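Local structure of SusD superfamily protein (Bacteroides fragilis NCTC 9343, 3NQP) at residues A[53-64]-A[315-323]; A[327-338]-A[440-448]. The protein probably binds glycans at the cell surface as a SusD-family outer-membrane protein, a sugar-capturing partner in nutrient uptake by Bacteroides. All coordinates share one frame; numbering follows the deposited sequence.

Contact 1: A[53-64]-A[315-323]; sequences RFITGASSDGMG and QTYEYNKAV. With EDO (1,2-ethanediol), chain D; EDO (1,2-ethanediol), chain E.
The carboxylate of E318 is gripped by both polar groups of S60: the backbone N gives a straight bond to OE1, while S60 OG donates to E318 OE2 at 2.7 Å. Each oxygen uses its syn lone pair, so the serine closes a two-pronged clasp on the acid, and a 1,2-ethanediol, probably from the crystallisation liquor, donates in turn to S60 OG. E318 reaches this clasp through a fully extended chain, its CG anti to the backbone N (chi1 -171°), and I55 CG1 packs beside its CB. Next to it, Q315 OE1 takes the N-H of D61 in a noticeably bent bond (134° at the hydrogen), and S59 OG donates to Q315 O at 2.7 Å, lying in the carbonyl plane on a lone pair. S59, S60, D61 and G62 form a type I beta turn, so Q315 and E318 hold the turn through its backbone N-H groups and serine hydroxyls. Further along, the two segments make a single beta bridge at F54 and Y319, with I55 N bonded to E318 O and N320 N to R53 O. This short bridge ties a loop of the N-terminal part of the SusD fold to the lead-in of helix 321-325, where N320 OD1 caps the helix by accepting from A322 N. The rings of F54 and Y319 run side by side in the same direction, planes 32° apart, with F54 CZ 3.4 Å from Y319 CE1. R53 lies along the Y319 ring as well, its guanidinium plane steeply turned against it, and V323 CG2 packs on R53 CB at 3.6 Å. Beyond the rings, Y319 OH bonds to E48 and R53 NH1 to the backbone O of D443.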
loop_
_atom_site.group_PDB
_atom_site.type_symbol
_atom_site.label_atom_id
_atom_site.label_comp_id
_atom_site.label_asym_id
_atom_site.label_seq_id
_atom_site.Cartn_x
_atom_site.Cartn_y
_atom_site.Cartn_z
ATOM N N ARG A 53 7.286 12.085 -3.309
ATOM C CA ARG A 53 8.302 12.201 -2.261
ATOM C C ARG A 53 9.551 11.365 -2.422
ATOM O O ARG A 53 10.348 11.223 -1.456
ATOM C CB ARG A 53 7.685 11.967 -0.883
ATOM C CG ARG A 53 6.892 10.731 -0.734
ATOM C CD ARG A 53 6.293 10.690 0.720
ATOM N NE ARG A 53 5.692 9.396 0.918
ATOM C CZ ARG A 53 5.161 8.933 2.043
ATOM N NH1 ARG A 53 5.139 9.669 3.145
ATOM N NH2 ARG A 53 4.620 7.700 2.045
ATOM N N PHE A 54 9.780 10.867 -3.638
ATOM C CA PHE A 54 10.983 10.126 -3.960
ATOM C C PHE A 54 11.968 11.048 -4.701
ATOM O O PHE A 54 11.561 11.987 -5.347
ATOM C CB PHE A 54 10.623 8.920 -4.811
ATOM C CG PHE A 54 10.127 7.750 -4.009
ATOM C CD1 PHE A 54 10.999 6.872 -3.429
ATOM C CD2 PHE A 54 8.806 7.584 -3.774
ATOM C CE1 PHE A 54 10.556 5.817 -2.666
ATOM C CE2 PHE A 54 8.348 6.534 -3.012
ATOM C CZ PHE A 54 9.228 5.656 -2.445
ATOM N N ILE A 55 13.262 10.835 -4.522
ATOM C CA ILE A 55 14.223 11.573 -5.314
ATOM C C ILE A 55 14.451 10.819 -6.644
ATOM O O ILE A 55 14.115 9.628 -6.767
ATOM C CB ILE A 55 15.533 11.788 -4.558
ATOM C CG1 ILE A 55 16.260 10.474 -4.324
ATOM C CG2 ILE A 55 15.311 12.502 -3.208
ATOM C CD1 ILE A 55 17.536 10.384 -5.073
ATOM N N THR A 56 15.054 11.513 -7.606
ATOM C CA THR A 56 15.527 10.883 -8.838
ATOM C C THR A 56 16.977 11.291 -9.074
ATOM O O THR A 56 17.523 12.102 -8.331
ATOM C CB THR A 56 14.655 11.278 -10.077
ATOM O OG1 THR A 56 14.716 12.684 -10.253
ATOM C CG2 THR A 56 13.225 10.875 -9.854
ATOM N N GLY A 57 17.590 10.687 -10.081
ATOM C CA GLY A 57 19.024 10.834 -10.336
ATOM C C GLY A 57 19.795 9.893 -9.438
ATOM O O GLY A 57 19.378 8.767 -9.177
ATOM N N ALA A 58 20.878 10.384 -8.874
ATOM C CA ALA A 58 21.726 9.545 -8.036
ATOM C C ALA A 58 21.209 9.609 -6.594
ATOM O O ALA A 58 20.890 10.671 -6.044
ATOM C CB ALA A 58 23.174 9.986 -8.122
ATOM N N SER A 59 21.147 8.455 -5.968
ATOM C CA SER A 59 20.844 8.401 -4.559
ATOM C C SER A 59 22.004 8.949 -3.758
ATOM O O SER A 59 23.104 9.108 -4.270
ATOM C CB SER A 59 20.520 6.999 -4.118
ATOM O OG SER A 59 21.628 6.150 -4.261
ATOM N N SER A 60 21.742 9.229 -2.485
ATOM C CA SER A 60 22.816 9.583 -1.540
ATOM C C SER A 60 23.983 8.603 -1.595
ATOM O O SER A 60 25.143 8.988 -1.380
ATOM C CB SER A 60 22.244 9.658 -0.122
ATOM O OG SER A 60 21.348 10.756 -0.035
ATOM N N ASP A 61 23.687 7.322 -1.789
ATOM C CA ASP A 61 24.720 6.283 -1.791
ATOM C C ASP A 61 25.529 6.230 -3.103
ATOM O O ASP A 61 26.556 5.512 -3.195
ATOM C CB ASP A 61 24.102 4.921 -1.533
ATOM C CG ASP A 61 25.131 3.906 -1.046
ATOM O OD1 ASP A 61 25.887 4.252 -0.125
ATOM O OD2 ASP A 61 25.163 2.797 -1.593
ATOM N N GLY A 62 25.072 6.976 -4.108
ATOM C CA GLY A 62 25.846 7.165 -5.331
ATOM C C GLY A 62 25.294 6.488 -6.565
ATOM O O GLY A 62 25.904 6.610 -7.610
HETATM N N MSE A 63 24.119 5.840 -6.469
HETATM C CA MSE A 63 23.623 4.996 -7.549
HETATM C C MSE A 63 22.368 5.614 -8.171
HETATM O O MSE A 63 21.531 6.143 -7.470
HETATM C CB MSE A 63 23.317 3.610 -7.003
HETATM C CG MSE A 63 22.794 2.638 -7.973
HETATM SE SE MSE A 63 23.975 2.461 -9.576
HETATM C CE MSE A 63 22.682 1.764 -10.742
ATOM N N GLY A 64 22.248 5.545 -9.491
ATOM C CA GLY A 64 21.036 6.002 -10.186
ATOM C C GLY A 64 19.834 5.192 -9.711
ATOM O O GLY A 64 19.872 3.956 -9.707
ATOM N N GLN A 315 20.994 1.470 -2.703
ATOM C CA GLN A 315 20.094 2.608 -2.555
ATOM C C GLN A 315 19.612 3.045 -3.927
ATOM O O GLN A 315 20.152 3.960 -4.555
ATOM C CB GLN A 315 20.713 3.792 -1.793
ATOM C CG GLN A 315 19.591 4.745 -1.308
ATOM C CD GLN A 315 20.079 5.854 -0.438
ATOM O OE1 GLN A 315 21.169 6.364 -0.661
ATOM N NE2 GLN A 315 19.248 6.287 0.536
ATOM N N THR A 316 18.604 2.323 -4.380
ATOM C CA THR A 316 17.950 2.574 -5.646
ATOM C C THR A 316 16.511 3.077 -5.491
ATOM O O THR A 316 15.843 3.318 -6.469
ATOM C CB THR A 316 17.994 1.290 -6.573
ATOM O OG1 THR A 316 17.553 0.131 -5.866
ATOM C CG2 THR A 316 19.452 1.037 -7.085
ATOM N N TYR A 317 16.062 3.261 -4.259
ATOM C CA TYR A 317 14.830 3.961 -3.925
ATOM C C TYR A 317 15.147 4.785 -2.680
ATOM O O TYR A 317 15.708 4.236 -1.700
ATOM C CB TYR A 317 13.657 2.980 -3.573
ATOM C CG TYR A 317 13.262 2.112 -4.741
ATOM C CD1 TYR A 317 13.927 0.918 -4.990
ATOM C CD2 TYR A 317 12.285 2.505 -5.636
ATOM C CE1 TYR A 317 13.637 0.135 -6.082
ATOM C CE2 TYR A 317 11.977 1.723 -6.723
ATOM C CZ TYR A 317 12.643 0.526 -6.941
ATOM O OH TYR A 317 12.376 -0.242 -8.043
ATOM N N GLU A 318 14.843 6.076 -2.715
ATOM C CA GLU A 318 15.143 6.965 -1.596
ATOM C C GLU A 318 14.132 8.092 -1.455
ATOM O O GLU A 318 13.902 8.858 -2.384
ATOM C CB GLU A 318 16.509 7.639 -1.741
ATOM C CG GLU A 318 16.990 8.436 -0.433
ATOM C CD GLU A 318 18.385 9.039 -0.619
ATOM O OE1 GLU A 318 18.980 8.823 -1.691
ATOM O OE2 GLU A 318 18.903 9.670 0.338
ATOM N N TYR A 319 13.627 8.262 -0.245
ATOM C CA TYR A 319 12.743 9.381 0.032
ATOM C C TYR A 319 13.500 10.677 0.107
ATOM O O TYR A 319 14.618 10.744 0.637
ATOM C CB TYR A 319 11.988 9.167 1.326
ATOM C CG TYR A 319 10.988 8.049 1.224
ATOM C CD1 TYR A 319 9.734 8.277 0.697
ATOM C CD2 TYR A 319 11.303 6.770 1.639
ATOM C CE1 TYR A 319 8.802 7.233 0.564
ATOM C CE2 TYR A 319 10.347 5.709 1.548
ATOM C CZ TYR A 319 9.113 5.978 0.982
ATOM O OH TYR A 319 8.168 4.988 0.845
ATOM N N ASN A 320 12.867 11.736 -0.393
ATOM C CA ASN A 320 13.393 13.093 -0.227
ATOM C C ASN A 320 13.574 13.259 1.273
ATOM O O ASN A 320 12.739 12.802 2.056
ATOM C CB ASN A 320 12.345 14.068 -0.731
ATOM C CG ASN A 320 12.800 15.479 -0.733
ATOM O OD1 ASN A 320 12.997 16.084 0.330
ATOM N ND2 ASN A 320 12.958 16.050 -1.938
ATOM N N LYS A 321 14.643 13.916 1.678
ATOM C CA LYS A 321 14.971 13.998 3.102
ATOM C C LYS A 321 13.954 14.802 3.946
ATOM O O LYS A 321 13.907 14.672 5.174
ATOM C CB LYS A 321 16.368 14.602 3.253
ATOM C CG LYS A 321 16.481 16.073 2.871
ATOM C CD LYS A 321 17.919 16.618 3.128
ATOM C CE LYS A 321 18.872 16.163 1.961
ATOM N NZ LYS A 321 20.262 16.670 2.116
ATOM N N ALA A 322 13.163 15.634 3.290
ATOM C CA ALA A 322 12.015 16.292 3.934
ATOM C C ALA A 322 11.000 15.314 4.512
ATOM O O ALA A 322 10.261 15.669 5.439
ATOM C CB ALA A 322 11.314 17.267 2.959
ATOM N N VAL A 323 10.946 14.085 4.006
ATOM C CA VAL A 323 10.021 13.099 4.559
ATOM C C VAL A 323 10.473 12.785 5.994
ATOM O O VAL A 323 9.685 12.855 6.935
ATOM C CB VAL A 323 9.967 11.831 3.687
ATOM C CG1 VAL A 323 9.196 10.722 4.339
ATOM C CG2 VAL A 323 9.330 12.159 2.282
HETATM C C1 EDO D . 20.059 12.512 -2.978
HETATM O O1 EDO D . 18.908 13.137 -2.398
HETATM C C2 EDO D . 21.370 13.189 -2.564
HETATM O O2 EDO D . 21.553 13.175 -1.127
HETATM C C1 EDO E . 23.136 17.433 0.314
HETATM O O1 EDO E . 22.790 17.576 1.690
HETATM C C2 EDO E . 23.039 15.984 -0.182
HETATM O O2 EDO E . 21.683 15.526 -0.312
HETATM O O HOH W 1 11.934 14.573 -4.257
HETATM O O HOH W 2 14.066 7.135 -5.340
HETATM O O HOH W 3 23.565 2.205 -4.057
#

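Contact 2: A[327-338]-A[440-448]; sequences FDDADTRKEATF and HEKDKEFIQ
R333 presents the edge of its guanidinium to two glutamates of helix 431-445, with both acids near its plane. NH1 and NH2 close end-on upon a single oxygen, E441 OE2, the NH2 bond measuring 2.8 Å; both nitrogens come from the same face of the carboxylate, tilted out of its plane. NH1 also donates to E445 OE1 at 2.8 Å, nearly in line with that C-O bond. Over the guanidinium centre sits K444 CB, 3.8 Å above the plane. The lysine chain, extended beyond CG, also runs across F327, its CG placed over the ring face in a CH-pi contact (4.1 Å to the centroid). I447 CD1 meets the F327 ring at its edge and lies 3.5 Å from F338 CE2, while I447 CG2 packs on T337 CG2.

In the second shell D331 holds the arginine side-on: OD1 takes NE and OD2 takes NH2, fixing the rotation of the flat group. The bend of R333 at chi3 (-72°) brings NE back to this acid, whose OD1 also makes a capping bond with R333 N in the turn that leads into helix 333-337. A water joins D331 OD2 to K444 NZ, and another joins T337 OG1 to K444 O. Outside the pair, R410 bonds to E441, and R381 and R412 to E445. Helix 399-414 and F251 of helix 251-255 pack against R333, and F338 opens strand 338-344.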
loop_
_atom_site.group_PDB
_atom_site.type_symbol
_atom_site.label_atom_id
_atom_site.label_comp_id
_atom_site.label_asym_id
_atom_site.label_seq_id
_atom_site.Cartn_x
_atom_site.Cartn_y
_atom_site.Cartn_z
ATOM N N PHE A 327 9.057 14.446 10.536
ATOM C CA PHE A 327 8.824 13.855 11.854
ATOM C C PHE A 327 9.455 14.694 12.976
ATOM O O PHE A 327 10.627 15.053 12.894
ATOM C CB PHE A 327 9.457 12.455 11.938
ATOM C CG PHE A 327 8.801 11.399 11.062
ATOM C CD1 PHE A 327 7.767 10.614 11.549
ATOM C CD2 PHE A 327 9.286 11.117 9.802
ATOM C CE1 PHE A 327 7.213 9.594 10.777
ATOM C CE2 PHE A 327 8.689 10.121 8.997
ATOM C CZ PHE A 327 7.651 9.353 9.514
ATOM N N ASP A 328 8.709 14.930 14.062
ATOM C CA ASP A 328 9.312 15.379 15.331
ATOM C C ASP A 328 10.234 14.313 15.879
ATOM O O ASP A 328 10.014 13.118 15.654
ATOM C CB ASP A 328 8.226 15.629 16.386
ATOM C CG ASP A 328 7.303 16.736 16.003
ATOM O OD1 ASP A 328 7.814 17.761 15.524
ATOM O OD2 ASP A 328 6.083 16.587 16.163
ATOM N N ASP A 329 11.285 14.722 16.581
ATOM C CA ASP A 329 12.205 13.751 17.154
ATOM C C ASP A 329 11.520 12.870 18.194
ATOM O O ASP A 329 11.960 11.757 18.412
ATOM C CB ASP A 329 13.438 14.415 17.783
ATOM C CG ASP A 329 14.415 14.972 16.746
ATOM O OD1 ASP A 329 14.513 14.473 15.598
ATOM O OD2 ASP A 329 15.128 15.911 17.128
ATOM N N ALA A 330 10.441 13.356 18.811
ATOM C CA ALA A 330 9.740 12.607 19.862
ATOM C C ALA A 330 8.792 11.572 19.276
ATOM O O ALA A 330 8.196 10.818 20.010
ATOM C CB ALA A 330 8.939 13.552 20.783
ATOM N N ASP A 331 8.638 11.574 17.961
ATOM C CA ASP A 331 7.794 10.609 17.230
ATOM C C ASP A 331 8.671 9.363 16.992
ATOM O O ASP A 331 9.622 9.405 16.222
ATOM C CB ASP A 331 7.351 11.255 15.916
ATOM C CG ASP A 331 6.392 10.433 15.095
ATOM O OD1 ASP A 331 6.378 9.188 15.204
ATOM O OD2 ASP A 331 5.655 11.060 14.291
ATOM N N THR A 332 8.313 8.251 17.636
ATOM C CA THR A 332 9.076 6.988 17.541
ATOM C C THR A 332 9.084 6.438 16.111
ATOM O O THR A 332 9.964 5.676 15.771
ATOM C CB THR A 332 8.496 5.899 18.463
ATOM O OG1 THR A 332 7.149 5.585 18.057
ATOM C CG2 THR A 332 8.461 6.395 19.938
ATOM N N ARG A 333 8.147 6.844 15.256
ATOM C CA ARG A 333 8.159 6.366 13.858
ATOM C C ARG A 333 9.393 6.868 13.108
ATOM O O ARG A 333 9.799 6.272 12.105
ATOM C CB ARG A 333 6.905 6.796 13.115
ATOM C CG ARG A 333 5.610 6.258 13.721
ATOM C CD ARG A 333 4.400 6.793 13.019
ATOM N NE ARG A 333 4.196 8.199 13.331
ATOM C CZ ARG A 333 3.046 8.849 13.228
ATOM N NH1 ARG A 333 1.950 8.249 12.756
ATOM N NH2 ARG A 333 2.990 10.115 13.571
ATOM N N LYS A 334 9.958 7.979 13.560
ATOM C CA LYS A 334 11.086 8.612 12.846
ATOM C C LYS A 334 12.270 7.645 12.718
ATOM O O LYS A 334 12.685 7.263 11.596
ATOM C CB LYS A 334 11.477 9.936 13.515
ATOM C CG LYS A 334 12.530 10.743 12.754
ATOM C CD LYS A 334 12.746 12.131 13.419
ATOM C CE LYS A 334 13.671 13.039 12.627
ATOM N NZ LYS A 334 13.444 14.477 12.956
ATOM N N GLU A 335 12.811 7.238 13.856
ATOM C CA GLU A 335 13.974 6.338 13.869
ATOM C C GLU A 335 13.569 4.880 13.663
ATOM O O GLU A 335 14.377 4.085 13.224
ATOM C CB GLU A 335 14.816 6.537 15.155
ATOM C CG GLU A 335 15.321 7.904 15.267
ATOM C CD GLU A 335 16.260 8.273 14.121
ATOM O OE1 GLU A 335 17.202 7.474 13.777
ATOM O OE2 GLU A 335 16.046 9.393 13.599
ATOM N N ALA A 336 12.302 4.523 13.887
ATOM C CA ALA A 336 11.848 3.173 13.512
ATOM C C ALA A 336 11.845 3.023 11.980
ATOM O O ALA A 336 12.122 1.947 11.454
ATOM C CB ALA A 336 10.471 2.893 14.069
ATOM N N THR A 337 11.525 4.099 11.266
ATOM C CA THR A 337 11.378 4.007 9.843
ATOM C C THR A 337 12.719 4.228 9.153
ATOM O O THR A 337 13.018 3.551 8.159
ATOM C CB THR A 337 10.297 5.034 9.305
ATOM O OG1 THR A 337 9.023 4.829 9.983
ATOM C CG2 THR A 337 10.155 4.903 7.769
ATOM N N PHE A 338 13.500 5.189 9.662
ATOM C CA PHE A 338 14.664 5.668 9.010
ATOM C C PHE A 338 15.918 5.664 9.899
ATOM O O PHE A 338 15.838 5.796 11.118
ATOM C CB PHE A 338 14.472 7.121 8.630
ATOM C CG PHE A 338 13.500 7.369 7.523
ATOM C CD1 PHE A 338 13.807 7.054 6.215
ATOM C CD2 PHE A 338 12.330 8.048 7.781
ATOM C CE1 PHE A 338 12.921 7.373 5.187
ATOM C CE2 PHE A 338 11.421 8.331 6.726
ATOM C CZ PHE A 338 11.759 8.020 5.462
ATOM N N HIS A 440 -1.412 13.758 6.148
ATOM C CA HIS A 440 -0.064 13.893 6.700
ATOM C C HIS A 440 0.187 12.856 7.799
ATOM O O HIS A 440 1.301 12.464 7.994
ATOM C CB HIS A 440 0.204 15.315 7.188
ATOM C CG HIS A 440 0.316 16.325 6.078
ATOM N ND1 HIS A 440 0.048 17.672 6.260
ATOM C CD2 HIS A 440 0.624 16.178 4.764
ATOM C CE1 HIS A 440 0.212 18.301 5.107
ATOM N NE2 HIS A 440 0.570 17.424 4.187
ATOM N N GLU A 441 -0.877 12.387 8.463
ATOM C CA GLU A 441 -0.744 11.273 9.389
ATOM C C GLU A 441 -0.511 9.950 8.653
ATOM O O GLU A 441 0.286 9.147 9.071
ATOM C CB GLU A 441 -1.971 11.192 10.311
ATOM C CG GLU A 441 -1.660 10.539 11.672
ATOM C CD GLU A 441 -0.608 11.259 12.455
ATOM O OE1 GLU A 441 -0.601 12.507 12.431
ATOM O OE2 GLU A 441 0.233 10.568 13.049
ATOM N N LYS A 442 -1.243 9.711 7.568
ATOM C CA LYS A 442 -0.950 8.573 6.681
ATOM C C LYS A 442 0.474 8.646 6.109
ATOM O O LYS A 442 1.134 7.627 5.996
ATOM C CB LYS A 442 -1.973 8.493 5.545
ATOM C CG LYS A 442 -3.324 7.978 6.020
ATOM C CD LYS A 442 -4.267 7.527 4.863
ATOM C CE LYS A 442 -3.806 6.160 4.319
ATOM N NZ LYS A 442 -4.763 5.646 3.252
ATOM N N ASP A 443 0.934 9.850 5.777
ATOM C CA ASP A 443 2.271 10.042 5.217
ATOM C C ASP A 443 3.348 9.584 6.184
ATOM O O ASP A 443 4.372 9.073 5.773
ATOM C CB ASP A 443 2.531 11.539 4.913
ATOM C CG ASP A 443 1.861 12.016 3.642
ATOM O OD1 ASP A 443 1.346 11.163 2.863
ATOM O OD2 ASP A 443 1.814 13.265 3.465
ATOM N N LYS A 444 3.132 9.846 7.465
ATOM C CA LYS A 444 4.032 9.401 8.516
ATOM C C LYS A 444 3.873 7.936 8.919
ATOM O O LYS A 444 4.881 7.251 9.212
ATOM C CB LYS A 444 3.857 10.250 9.742
ATOM C CG LYS A 444 4.378 11.650 9.623
ATOM C CD LYS A 444 3.987 12.410 10.894
ATOM C CE LYS A 444 4.256 13.871 10.713
ATOM N NZ LYS A 444 4.065 14.604 11.971
ATOM N N GLU A 445 2.616 7.470 8.971
ATOM C CA GLU A 445 2.293 6.146 9.516
ATOM C C GLU A 445 2.667 5.028 8.525
ATOM O O GLU A 445 3.093 3.935 8.931
ATOM C CB GLU A 445 0.803 6.065 9.871
ATOM C CG GLU A 445 0.299 4.810 10.563
ATOM C CD GLU A 445 0.910 4.598 11.957
ATOM O OE1 GLU A 445 1.396 5.562 12.564
ATOM O OE2 GLU A 445 0.896 3.466 12.425
ATOM N N PHE A 446 2.499 5.313 7.243
ATOM C CA PHE A 446 2.514 4.289 6.198
ATOM C C PHE A 446 3.629 4.419 5.131
ATOM O O PHE A 446 3.477 4.023 3.980
ATOM C CB PHE A 446 1.167 4.276 5.517
ATOM C CG PHE A 446 0.059 3.915 6.396
ATOM C CD1 PHE A 446 -0.006 2.648 6.970
ATOM C CD2 PHE A 446 -0.957 4.827 6.685
ATOM C CE1 PHE A 446 -1.038 2.322 7.821
ATOM C CE2 PHE A 446 -1.994 4.477 7.522
ATOM C CZ PHE A 446 -2.023 3.223 8.094
ATOM N N ILE A 447 4.759 4.943 5.544
ATOM C CA ILE A 447 5.969 4.911 4.719
ATOM C C ILE A 447 6.253 3.465 4.313
ATOM O O ILE A 447 6.339 2.577 5.156
ATOM C CB ILE A 447 7.171 5.557 5.452
ATOM C CG1 ILE A 447 6.962 7.089 5.526
ATOM C CG2 ILE A 447 8.505 5.256 4.701
ATOM C CD1 ILE A 447 7.991 7.844 6.304
ATOM N N GLN A 448 6.340 3.247 2.999
ATOM C CA GLN A 448 6.687 1.976 2.424
ATOM C C GLN A 448 5.540 0.960 2.541
ATOM O O GLN A 448 5.785 -0.220 2.471
ATOM C CB GLN A 448 7.973 1.415 3.039
ATOM C CG GLN A 448 8.724 0.488 2.115
ATOM C CD GLN A 448 9.932 -0.116 2.773
ATOM O OE1 GLN A 448 9.806 -0.879 3.731
ATOM N NE2 GLN A 448 11.120 0.188 2.229
HETATM O O HOH W 4 5.955 13.592 14.133
HETATM O O HOH W 5 6.454 4.912 8.805
#

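How the contacts relate
Contacts 1 and 2 have centres about 18 Å apart and follow in series along the chain, contact 1 closing at V323 before contact 2 opens at F327. Helix 321-325 begins in the first and helix 333-337 lies in the second, so one short run of chain serves both. They also touch directly, with Y319 and V323 of contact 1 packing on I447 of contact 2. Contact 1 thus brings a loop from early in the chain onto the region 315-323, while contact 2 packs the following residues 327-338 on helix 431-445.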